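Local coordinates for BtGH115A (Bacteroides thetaiotaomicron, PDB 5BY3), which probably hydrolyses glycosidic bonds as a family GH115 4-O-methyl-alpha-glucuronidase with specificity for decorated arabinogalactans, at residues I86-L98 and A109-I123. Sequence-based numbering, arbitrary orientation. Where two conformers were deposited one is given.
Sequences ISALKNKKQAFML and AGSDSHGTAYGILEI
Met97 and Ala109 form a hydrogen-bonded pair in the antiparallel beta hairpin of strands 96-100 and 106-110, part of a mixed sheet in the N-terminal region of the chain. Met97 N donates to Ala109 O at 2.9 Å, and Ala109 N returns the bond to Met97 O at 3.0 Å. Just past the strand pair, Ser111 N donates to Ala95 O (2.8 Å). The Ser111 hydroxyl sits between its own backbone N and carbonyl carbon (chi1 72°), a rotation that turns it to the incoming loop: OG donates to Lys92 O at 2.8 Å and accepts from Ala95 N, so this one oxygen works both ways.

Asp112, the N-cap of helix 113-126, divides its carboxylate between the two segments. OD2 accepts from Gln94 N at 2.8 Å on its syn side, while OD1 caps Gly115 N. With an alanine here, Gln94 N and Gly115 N would probably each lose an acceptor, and the helix start its side-chain cap. The peptide oxygen of Asp112 is also satisfied, receiving Thr116 N and Thr116 OG1 from opposite faces of its plane; Thr116 OG1 is hydrogen-bonded to Thr72 OG1 as well. Gln94 sends its amide elsewhere, OE1 accepting from Arg163 and NE2 donating to Glu161 O, so its extended chain links this loop to the start of the neighbouring barrel strand 162-166.

Beyond the polar cluster, Leu89 CD1 and Ile86 CG2 pack against Ala109 CB. On the helix side, a CB on Gly119 would press on Phe96 CB; as it is, Gly119 CA lies over one face of the Phe96 ring, 3.5 Å from the ring centroid, in a CH-pi contact 17° off the normal.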
# COMPACT_ATOMS: atom_id res chain seq x y z
N ILE A 86 -20.62 -15.96 -25.04
CA ILE A 86 -20.59 -14.88 -24.06
C ILE A 86 -22.02 -14.79 -23.61
O ILE A 86 -22.93 -14.89 -24.43
CB ILE A 86 -20.07 -13.52 -24.62
CG1 ILE A 86 -20.79 -13.05 -25.88
CG2 ILE A 86 -18.60 -13.61 -24.96
CD1 ILE A 86 -21.86 -12.00 -25.65
N SER A 87 -22.23 -14.67 -22.31
CA SER A 87 -23.56 -14.65 -21.71
C SER A 87 -23.31 -14.32 -20.27
O SER A 87 -23.95 -13.43 -19.70
CB SER A 87 -24.27 -16.03 -21.79
OG SER A 87 -24.80 -16.30 -23.08
N ALA A 88 -22.34 -15.04 -19.70
CA ALA A 88 -21.85 -14.82 -18.35
C ALA A 88 -21.37 -13.38 -18.15
O ALA A 88 -21.25 -12.91 -17.03
CB ALA A 88 -20.75 -15.83 -18.03
N LEU A 89 -21.15 -12.69 -19.27
CA LEU A 89 -20.66 -11.33 -19.28
C LEU A 89 -21.73 -10.26 -19.28
O LEU A 89 -21.46 -9.12 -18.89
CB LEU A 89 -19.75 -11.13 -20.48
CG LEU A 89 -18.36 -11.75 -20.42
CD1 LEU A 89 -17.78 -11.60 -21.82
CD2 LEU A 89 -17.45 -11.14 -19.36
N LYS A 90 -22.93 -10.61 -19.74
CA LYS A 90 -24.06 -9.68 -19.87
C LYS A 90 -24.35 -8.92 -18.56
O LYS A 90 -24.38 -9.54 -17.47
CB LYS A 90 -25.30 -10.42 -20.35
CG LYS A 90 -26.17 -9.58 -21.28
CD LYS A 90 -27.42 -10.33 -21.72
CE LYS A 90 -28.19 -9.49 -22.74
NZ LYS A 90 -29.66 -9.63 -22.59
N ASN A 91 -24.56 -7.59 -18.70
CA ASN A 91 -24.75 -6.64 -17.57
C ASN A 91 -23.85 -6.96 -16.34
O ASN A 91 -24.32 -7.50 -15.33
CB ASN A 91 -26.25 -6.50 -17.19
CG ASN A 91 -26.89 -5.23 -17.75
OD1 ASN A 91 -26.91 -5.01 -18.96
ND2 ASN A 91 -27.44 -4.42 -16.87
N LYS A 92 -22.56 -6.65 -16.47
CA LYS A 92 -21.52 -7.03 -15.48
C LYS A 92 -20.32 -6.07 -15.49
O LYS A 92 -20.03 -5.43 -16.51
CB LYS A 92 -21.05 -8.47 -15.75
CG LYS A 92 -20.92 -9.30 -14.50
CD LYS A 92 -20.15 -10.57 -14.77
CE LYS A 92 -19.76 -11.24 -13.45
NZ LYS A 92 -18.95 -12.47 -13.64
N LYS A 93 -19.61 -5.96 -14.37
CA LYS A 93 -18.64 -4.86 -14.20
C LYS A 93 -17.17 -5.24 -14.49
O LYS A 93 -16.64 -6.18 -13.91
CB LYS A 93 -18.80 -4.20 -12.81
CG LYS A 93 -18.67 -5.13 -11.59
CD LYS A 93 -17.95 -4.44 -10.43
CE LYS A 93 -17.85 -5.30 -9.18
NZ LYS A 93 -16.64 -4.99 -8.36
N GLN A 94 -16.55 -4.52 -15.43
CA GLN A 94 -15.09 -4.56 -15.72
C GLN A 94 -14.56 -5.99 -15.98
O GLN A 94 -13.49 -6.38 -15.46
CB GLN A 94 -14.30 -3.86 -14.59
CG GLN A 94 -14.65 -2.42 -14.30
CD GLN A 94 -13.98 -1.90 -13.03
OE1 GLN A 94 -12.78 -2.09 -12.84
NE2 GLN A 94 -14.76 -1.27 -12.14
N ALA A 95 -15.32 -6.76 -16.74
CA ALA A 95 -15.12 -8.21 -16.83
C ALA A 95 -14.75 -8.65 -18.23
O ALA A 95 -15.03 -7.94 -19.18
CB ALA A 95 -16.35 -8.96 -16.32
N PHE A 96 -14.10 -9.81 -18.32
CA PHE A 96 -13.72 -10.39 -19.59
C PHE A 96 -13.76 -11.90 -19.57
O PHE A 96 -13.58 -12.53 -18.50
CB PHE A 96 -12.35 -9.88 -20.07
CG PHE A 96 -11.19 -10.30 -19.18
CD1 PHE A 96 -10.58 -11.53 -19.35
CD2 PHE A 96 -10.68 -9.43 -18.23
CE1 PHE A 96 -9.52 -11.91 -18.54
CE2 PHE A 96 -9.59 -9.78 -17.43
CZ PHE A 96 -9.02 -11.03 -17.57
N MSE A 97 -13.99 -12.43 -20.77
CA MSE A 97 -13.90 -13.83 -21.12
C MSE A 97 -12.81 -13.98 -22.15
O MSE A 97 -12.73 -13.22 -23.14
CB MSE A 97 -15.19 -14.24 -21.80
CG MSE A 97 -16.14 -14.89 -20.81
SE MSE A 97 -17.43 -15.89 -21.89
CE MSE A 97 -18.20 -17.13 -20.55
N LEU A 98 -11.94 -14.95 -21.91
CA LEU A 98 -10.99 -15.39 -22.91
C LEU A 98 -11.38 -16.79 -23.32
O LEU A 98 -11.62 -17.65 -22.47
CB LEU A 98 -9.59 -15.46 -22.34
CG LEU A 98 -8.82 -14.22 -21.95
CD1 LEU A 98 -7.43 -14.74 -21.63
CD2 LEU A 98 -8.77 -13.27 -23.12
N ALA A 109 -13.46 -11.06 -25.05
CA ALA A 109 -14.80 -10.49 -24.94
C ALA A 109 -14.96 -9.79 -23.61
O ALA A 109 -15.05 -10.44 -22.57
CB ALA A 109 -15.83 -11.60 -25.11
N GLY A 110 -14.96 -8.45 -23.61
CA GLY A 110 -15.17 -7.68 -22.38
C GLY A 110 -16.63 -7.24 -22.18
O GLY A 110 -17.32 -6.88 -23.13
N SER A 111 -17.09 -7.25 -20.93
CA SER A 111 -18.44 -6.82 -20.57
C SER A 111 -18.68 -5.32 -20.74
O SER A 111 -19.82 -4.90 -21.01
CB SER A 111 -18.73 -7.23 -19.13
OG SER A 111 -18.00 -6.44 -18.19
N ASP A 112 -17.62 -4.52 -20.55
CA ASP A 112 -17.59 -3.07 -20.82
C ASP A 112 -16.20 -2.75 -21.41
O ASP A 112 -15.48 -3.68 -21.75
CB ASP A 112 -17.91 -2.25 -19.58
CG ASP A 112 -17.18 -2.74 -18.34
OD1 ASP A 112 -15.95 -2.95 -18.41
OD2 ASP A 112 -17.84 -2.92 -17.30
N SER A 113 -15.86 -1.48 -21.60
CA SER A 113 -14.59 -1.06 -22.23
C SER A 113 -13.37 -1.43 -21.38
O SER A 113 -12.37 -1.93 -21.91
CB SER A 113 -14.60 0.44 -22.50
OG SER A 113 -15.81 0.83 -23.11
N HIS A 114 -13.44 -1.18 -20.08
CA HIS A 114 -12.35 -1.55 -19.19
C HIS A 114 -12.13 -3.06 -19.18
O HIS A 114 -10.99 -3.53 -19.31
CB HIS A 114 -12.54 -0.93 -17.81
CG HIS A 114 -12.12 0.50 -17.78
ND1 HIS A 114 -12.87 1.50 -18.34
CD2 HIS A 114 -10.99 1.09 -17.32
CE1 HIS A 114 -12.24 2.66 -18.21
NE2 HIS A 114 -11.10 2.44 -17.58
N GLY A 115 -13.23 -3.80 -19.16
CA GLY A 115 -13.19 -5.25 -19.27
C GLY A 115 -12.47 -5.74 -20.50
O GLY A 115 -11.68 -6.67 -20.44
N THR A 116 -12.75 -5.12 -21.63
CA THR A 116 -12.08 -5.48 -22.86
C THR A 116 -10.57 -5.22 -22.72
O THR A 116 -9.77 -6.09 -23.03
CB THR A 116 -12.70 -4.70 -24.04
OG1 THR A 116 -14.11 -4.95 -24.04
CG2 THR A 116 -12.10 -5.12 -25.39
N ALA A 117 -10.20 -4.03 -22.20
CA ALA A 117 -8.80 -3.67 -21.96
C ALA A 117 -8.08 -4.71 -21.11
O ALA A 117 -6.95 -5.14 -21.44
CB ALA A 117 -8.70 -2.29 -21.31
N TYR A 118 -8.74 -5.14 -20.02
CA TYR A 118 -8.12 -6.04 -19.05
C TYR A 118 -7.93 -7.43 -19.62
O TYR A 118 -6.90 -8.10 -19.32
CB TYR A 118 -8.92 -6.04 -17.75
CG TYR A 118 -8.94 -4.71 -17.05
CD1 TYR A 118 -7.80 -3.90 -17.05
CD2 TYR A 118 -10.08 -4.27 -16.34
CE1 TYR A 118 -7.77 -2.69 -16.39
CE2 TYR A 118 -10.05 -3.03 -15.68
CZ TYR A 118 -8.89 -2.24 -15.72
OH TYR A 118 -8.79 -1.00 -15.09
N GLY A 119 -8.89 -7.85 -20.48
CA GLY A 119 -8.77 -9.10 -21.28
C GLY A 119 -7.55 -9.19 -22.18
O GLY A 119 -6.85 -10.20 -22.20
N ILE A 120 -7.31 -8.11 -22.93
CA ILE A 120 -6.13 -7.90 -23.78
C ILE A 120 -4.81 -7.99 -23.00
O ILE A 120 -3.86 -8.67 -23.42
CB ILE A 120 -6.22 -6.54 -24.49
CG1 ILE A 120 -7.46 -6.52 -25.40
CG2 ILE A 120 -4.91 -6.24 -25.24
CD1 ILE A 120 -7.78 -5.20 -26.07
N LEU A 121 -4.78 -7.30 -21.86
CA LEU A 121 -3.63 -7.29 -20.97
C LEU A 121 -3.44 -8.59 -20.21
O LEU A 121 -2.39 -8.81 -19.65
CB LEU A 121 -3.69 -6.08 -20.04
CG LEU A 121 -3.41 -4.77 -20.82
CD1 LEU A 121 -3.60 -3.54 -19.96
CD2 LEU A 121 -2.03 -4.71 -21.44
N GLU A 122 -4.43 -9.46 -20.22
CA GLU A 122 -4.30 -10.79 -19.63
C GLU A 122 -3.43 -11.65 -20.53
O GLU A 122 -2.70 -12.54 -20.05
CB GLU A 122 -5.69 -11.43 -19.49
CG GLU A 122 -5.75 -12.82 -18.87
CD GLU A 122 -5.00 -12.96 -17.55
OE1 GLU A 122 -5.08 -12.07 -16.65
OE2 GLU A 122 -4.34 -14.01 -17.40
N ILE A 123 -3.53 -11.38 -21.83
CA ILE A 123 -2.80 -12.12 -22.85
C ILE A 123 -1.36 -11.74 -22.69
O ILE A 123 -0.48 -12.58 -22.81
CB ILE A 123 -3.30 -11.78 -24.27
CG1 ILE A 123 -4.79 -12.16 -24.37
CG2 ILE A 123 -2.43 -12.42 -25.35
CD1 ILE A 123 -5.37 -11.90 -25.74